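Probable fumarate reductase Ifc3 (Shewanella frigidimarina, PDB 1QO8) catalyses the essentially one-way reduction of fumarate to succinate in vitro, using one FAD and four covalently bound c-type haems per subunit. Local coordinates at residues D182-E185 and W186-D190; G233-V236 and D237-H240. All coordinates share one frame; numbering follows the deposited sequence.

Contact 1: residues D182-E185 and W186-D190; sequences DKVE and WFIED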
loop_
_atom_site.group_PDB
_atom_site.type_symbol
_atom_site.label_atom_id
_atom_site.label_comp_id
_atom_site.label_asym_id
_atom_site.label_seq_id
_atom_site.Cartn_x
_atom_site.Cartn_y
_atom_site.Cartn_z
ATOM N N ASP A 182 5.341 -19.099 -32.140
ATOM C CA ASP A 182 5.174 -18.607 -30.779
ATOM C C ASP A 182 4.212 -19.574 -30.112
ATOM O O ASP A 182 3.604 -20.379 -30.813
ATOM C CB ASP A 182 4.633 -17.191 -30.795
ATOM C CG ASP A 182 4.587 -16.429 -29.483
ATOM O OD1 ASP A 182 5.230 -16.897 -28.507
ATOM O OD2 ASP A 182 3.938 -15.336 -29.477
ATOM N N LYS A 183 4.164 -19.635 -28.795
ATOM C CA LYS A 183 3.298 -20.560 -28.077
ATOM C C LYS A 183 2.748 -19.795 -26.869
ATOM O O LYS A 183 3.455 -18.952 -26.304
ATOM C CB LYS A 183 3.971 -21.813 -27.508
ATOM C CG LYS A 183 4.716 -22.652 -28.521
ATOM C CD LYS A 183 5.457 -23.837 -27.923
ATOM C CE LYS A 183 6.400 -24.447 -28.959
ATOM N NZ LYS A 183 5.704 -25.551 -29.696
ATOM N N VAL A 184 1.536 -20.120 -26.524
ATOM C CA VAL A 184 0.880 -19.517 -25.380
ATOM C C VAL A 184 1.742 -19.622 -24.126
ATOM O O VAL A 184 1.840 -18.646 -23.369
ATOM C CB VAL A 184 -0.481 -20.165 -25.163
ATOM C CG1 VAL A 184 -1.059 -19.804 -23.797
ATOM C CG2 VAL A 184 -1.465 -19.719 -26.216
ATOM N N GLU A 185 2.427 -20.745 -23.918
ATOM C CA GLU A 185 3.231 -20.963 -22.736
ATOM C C GLU A 185 4.417 -20.028 -22.793
ATOM O O GLU A 185 4.862 -19.629 -21.734
ATOM C CB GLU A 185 3.695 -22.422 -22.539
ATOM C CG GLU A 185 3.777 -23.241 -23.827
ATOM C CD GLU A 185 2.397 -23.561 -24.388
ATOM O OE1 GLU A 185 1.590 -24.253 -23.734
ATOM O OE2 GLU A 185 2.081 -23.092 -25.496
ATOM N N TRP A 186 4.952 -19.714 -23.971
ATOM C CA TRP A 186 6.048 -18.759 -24.056
ATOM C C TRP A 186 5.612 -17.361 -23.629
ATOM O O TRP A 186 6.315 -16.652 -22.895
ATOM C CB TRP A 186 6.595 -18.806 -25.476
ATOM C CG TRP A 186 7.295 -20.116 -25.784
ATOM C CD1 TRP A 186 7.541 -21.172 -24.956
ATOM C CD2 TRP A 186 7.896 -20.468 -27.038
ATOM N NE1 TRP A 186 8.206 -22.166 -25.596
ATOM C CE2 TRP A 186 8.449 -21.754 -26.885
ATOM C CE3 TRP A 186 7.967 -19.840 -28.287
ATOM C CZ2 TRP A 186 9.090 -22.421 -27.948
ATOM C CZ3 TRP A 186 8.610 -20.497 -29.326
ATOM C CH2 TRP A 186 9.161 -21.777 -29.149
ATOM N N PHE A 187 4.461 -16.953 -24.145
ATOM C CA PHE A 187 3.846 -15.666 -23.725
ATOM C C PHE A 187 3.681 -15.645 -22.202
ATOM O O PHE A 187 4.003 -14.687 -21.494
ATOM C CB PHE A 187 2.481 -15.515 -24.430
ATOM C CG PHE A 187 1.765 -14.205 -24.237
ATOM C CD1 PHE A 187 1.408 -13.741 -22.983
ATOM C CD2 PHE A 187 1.471 -13.390 -25.311
ATOM C CE1 PHE A 187 0.764 -12.522 -22.800
ATOM C CE2 PHE A 187 0.827 -12.164 -25.147
ATOM C CZ PHE A 187 0.488 -11.707 -23.886
ATOM N N ILE A 188 3.078 -16.720 -21.672
ATOM C CA ILE A 188 2.864 -16.856 -20.232
ATOM C C ILE A 188 4.123 -16.795 -19.434
ATOM O O ILE A 188 4.241 -15.863 -18.614
ATOM C CB ILE A 188 2.009 -18.087 -19.906
ATOM C CG1 ILE A 188 0.606 -17.842 -20.479
ATOM C CG2 ILE A 188 1.887 -18.412 -18.420
ATOM C CD1 ILE A 188 -0.162 -19.160 -20.608
ATOM N N GLU A 189 5.137 -17.613 -19.744
ATOM C CA GLU A 189 6.404 -17.573 -19.044
ATOM C C GLU A 189 7.128 -16.239 -19.152
ATOM O O GLU A 189 7.818 -15.750 -18.240
ATOM C CB GLU A 189 7.323 -18.631 -19.684
ATOM C CG GLU A 189 6.927 -20.077 -19.558
ATOM C CD GLU A 189 7.840 -21.033 -20.315
ATOM O OE1 GLU A 189 8.975 -20.713 -20.765
ATOM O OE2 GLU A 189 7.384 -22.194 -20.451
ATOM N N ASP A 190 7.135 -15.661 -20.384
ATOM C CA ASP A 190 7.787 -14.374 -20.572
ATOM C C ASP A 190 7.200 -13.326 -19.643
ATOM O O ASP A 190 7.899 -12.480 -19.065
ATOM C CB ASP A 190 7.608 -13.911 -22.044
ATOM C CG ASP A 190 8.473 -14.620 -23.089
ATOM O OD1 ASP A 190 9.240 -15.553 -22.800
ATOM O OD2 ASP A 190 8.401 -14.285 -24.304
#

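Contact 2: residues G233-V236 and D237-H240; sequences GARV and DRTH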
loop_
_atom_site.group_PDB
_atom_site.type_symbol
_atom_site.label_atom_id
_atom_site.label_comp_id
_atom_site.label_asym_id
_atom_site.label_seq_id
_atom_site.Cartn_x
_atom_site.Cartn_y
_atom_site.Cartn_z
ATOM N N GLY A 233 11.829 -8.365 -23.274
ATOM C CA GLY A 233 11.327 -9.428 -22.427
ATOM C C GLY A 233 10.610 -10.489 -23.226
ATOM O O GLY A 233 10.169 -11.497 -22.671
ATOM N N ALA A 234 10.415 -10.238 -24.524
ATOM C CA ALA A 234 9.687 -11.254 -25.304
ATOM C C ALA A 234 10.757 -12.090 -26.041
ATOM O O ALA A 234 11.774 -11.529 -26.498
ATOM C CB ALA A 234 8.769 -10.627 -26.288
ATOM N N ARG A 235 10.464 -13.380 -26.149
ATOM C CA ARG A 235 11.517 -14.236 -26.701
ATOM C C ARG A 235 11.342 -14.363 -28.207
ATOM O O ARG A 235 12.279 -14.744 -28.884
ATOM C CB ARG A 235 11.480 -15.587 -25.967
ATOM C CG ARG A 235 10.422 -16.507 -26.466
ATOM C CD ARG A 235 10.365 -17.842 -25.710
ATOM N NE ARG A 235 10.080 -17.579 -24.293
ATOM C CZ ARG A 235 9.880 -18.527 -23.376
ATOM N NH1 ARG A 235 9.934 -19.800 -23.765
ATOM N NH2 ARG A 235 9.633 -18.260 -22.096
ATOM N N VAL A 236 10.177 -14.115 -28.764
ATOM C CA VAL A 236 9.910 -13.959 -30.184
ATOM C C VAL A 236 9.052 -12.700 -30.420
ATOM O O VAL A 236 8.629 -11.992 -29.469
ATOM C CB VAL A 236 9.181 -15.160 -30.796
ATOM C CG1 VAL A 236 9.283 -15.057 -32.328
ATOM C CG2 VAL A 236 9.747 -16.555 -30.531
ATOM N N ASP A 237 8.824 -12.359 -31.682
ATOM C CA ASP A 237 8.178 -11.122 -32.086
ATOM C C ASP A 237 6.675 -11.280 -31.854
ATOM O O ASP A 237 6.170 -12.260 -32.374
ATOM C CB ASP A 237 8.387 -10.890 -33.587
ATOM C CG ASP A 237 9.823 -10.612 -33.944
ATOM O OD1 ASP A 237 10.753 -11.025 -33.210
ATOM O OD2 ASP A 237 9.957 -9.969 -35.011
ATOM N N ARG A 238 6.070 -10.464 -31.027
ATOM C CA ARG A 238 4.648 -10.664 -30.662
ATOM C C ARG A 238 3.868 -9.371 -30.591
ATOM O O ARG A 238 2.698 -9.254 -30.275
ATOM C CB ARG A 238 4.770 -11.079 -29.168
ATOM C CG ARG A 238 3.949 -12.277 -28.806
ATOM C CD ARG A 238 4.174 -12.584 -27.323
ATOM N NE ARG A 238 4.730 -13.932 -27.266
ATOM C CZ ARG A 238 5.808 -14.139 -26.495
ATOM N NH1 ARG A 238 6.400 -13.204 -25.759
ATOM N NH2 ARG A 238 6.306 -15.360 -26.528
ATOM N N THR A 239 4.482 -8.239 -30.781
ATOM C CA THR A 239 3.946 -6.901 -30.614
ATOM C C THR A 239 3.386 -6.380 -31.935
ATOM O O THR A 239 4.175 -6.242 -32.869
ATOM C CB THR A 239 5.134 -6.038 -30.123
ATOM O OG1 THR A 239 5.719 -6.547 -28.915
ATOM C CG2 THR A 239 4.624 -4.611 -29.895
ATOM N N HIS A 240 2.089 -6.136 -32.048
ATOM C CA HIS A 240 1.376 -5.707 -33.226
ATOM C C HIS A 240 1.056 -4.200 -33.137
ATOM O O HIS A 240 0.632 -3.767 -32.081
ATOM C CB HIS A 240 0.088 -6.480 -33.354
ATOM C CG HIS A 240 0.224 -7.967 -33.340
ATOM N ND1 HIS A 240 0.647 -8.698 -32.257
ATOM C CD2 HIS A 240 -0.014 -8.865 -34.342
ATOM C CE1 HIS A 240 0.682 -9.987 -32.564
ATOM N NE2 HIS A 240 0.268 -10.097 -33.813
HETATM O O HOH W 1 7.396 -9.260 -28.860
#

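Contact 1: residues D182-E185 and W186-D190
Lys-183 lays its aliphatic chain across one face of the Trp-186 indole three residues further on, a compact example of how a residue at a helix N-terminus can pack on the first turn. Its CD sits 4.1 Å from the centroid of the five-membered ring of Trp-186, 24° off the ring normal, a CH-pi contact. With CG anti to the carbonyl carbon (chi1 -56°) and the next two torsions extended, the chain runs over the fused rings until Lys-183 CE reaches Trp-186 CZ2 at 3.5 Å. Arg-235 adds a cation-pi contact to the same indole.

An apolar pair one helical turn apart follows: CG1 of Val-184 meets CD1 of Ile-188 at 3.4 Å, tighter than usual for two carbons. Both side chains also touch Ala-208 of helix 201-220.

Backbone bonds start the helix. Lys-183 O accepts a nearly straight bond from Phe-187 N (3.1 Å, 167°) and a weak, bent one from Trp-186 N. Val-184 O then takes Ile-188 N at 2.8 Å and Glu-185 O takes Glu-189 N at the same length.

Among the acids, Asp-182 brings OD1 to 3.8 Å from Trp-186 CB, and the same oxygen accepts a weak bond from Lys-183 N. The stronger partner of Asp-182 OD1 is Arg-238, in a salt bridge, while OD2 is bonded to Gln-175. Glu-189 is bridged to Arg-235.

With Lys-183 at the N-cap position, the backbone bonds from Phe-187, Ile-188 and Glu-189 open helix 184-194 in the flavoprotein part of the chain.

Contact 2: residues G233-V236 and D237-H240
The loop joining strands 227-229 and 239-241 of a small antiparallel sheet turns back on itself here, and Arg-238, in the stretch leading to strand 239-241, reaches back to the methyl of Ala-234. NH1 of Arg-238 lies 3.5 Å from CB of Ala-234, and the Val-236 carbonyl oxygen sits over one face of the same guanidinium. The arginine gets there through a first torsion of -133°, away from the staggered positions, and a bend at chi3. Its charged end is gripped by acids from outside the loop. NE of Arg-235 lies 4.9 Å from NH2 of Arg-238; the two guanidinium groups converge on the shared Asp-190, which probably lets them lie this close.

No direct hydrogen bond crosses the turn, and a single water makes the link instead. It donates to Val-236 O at 3.1 Å and to Thr-239 OG1 at 3.2 Å, and accepts from Arg-238 N at 2.8 Å, so three bonds hold it between the loop and the strand.

Asp-237 sets its carboxylate beside the preceding peptide, OD1 lying 3.7 Å from Val-236 C, and forms a salt bridge with Arg-230.

Arg-238 and Thr-239 both face Lys-229, a classic beta bulge in the beta hairpin of strands 227-229 and 239-241.

Both contacts are local and lie toward the surface of the flavoprotein part, yet among the residues that touch, each has one that is buried, Phe-187 in contact 1 and Arg-238 in contact 2. Contact 1 relies on direct main-chain bonds and carbon packing within a helix; contact 2, in an irregular loop, is joined by water. Their centres are about 10 Å apart and their charges are complementary. Asp-190 joins them, OD1 to Arg-235 NE and OD2 to Arg-238 NH1, each at 2.7 Å. Asp-182 just ahead of the helix, and Glu-189 and Asp-190 on it, pair with Arg-235 and Arg-238, tying helix 184-194 to the hairpin, with the side chain of Phe-187 about 9 Å from the bound FAD.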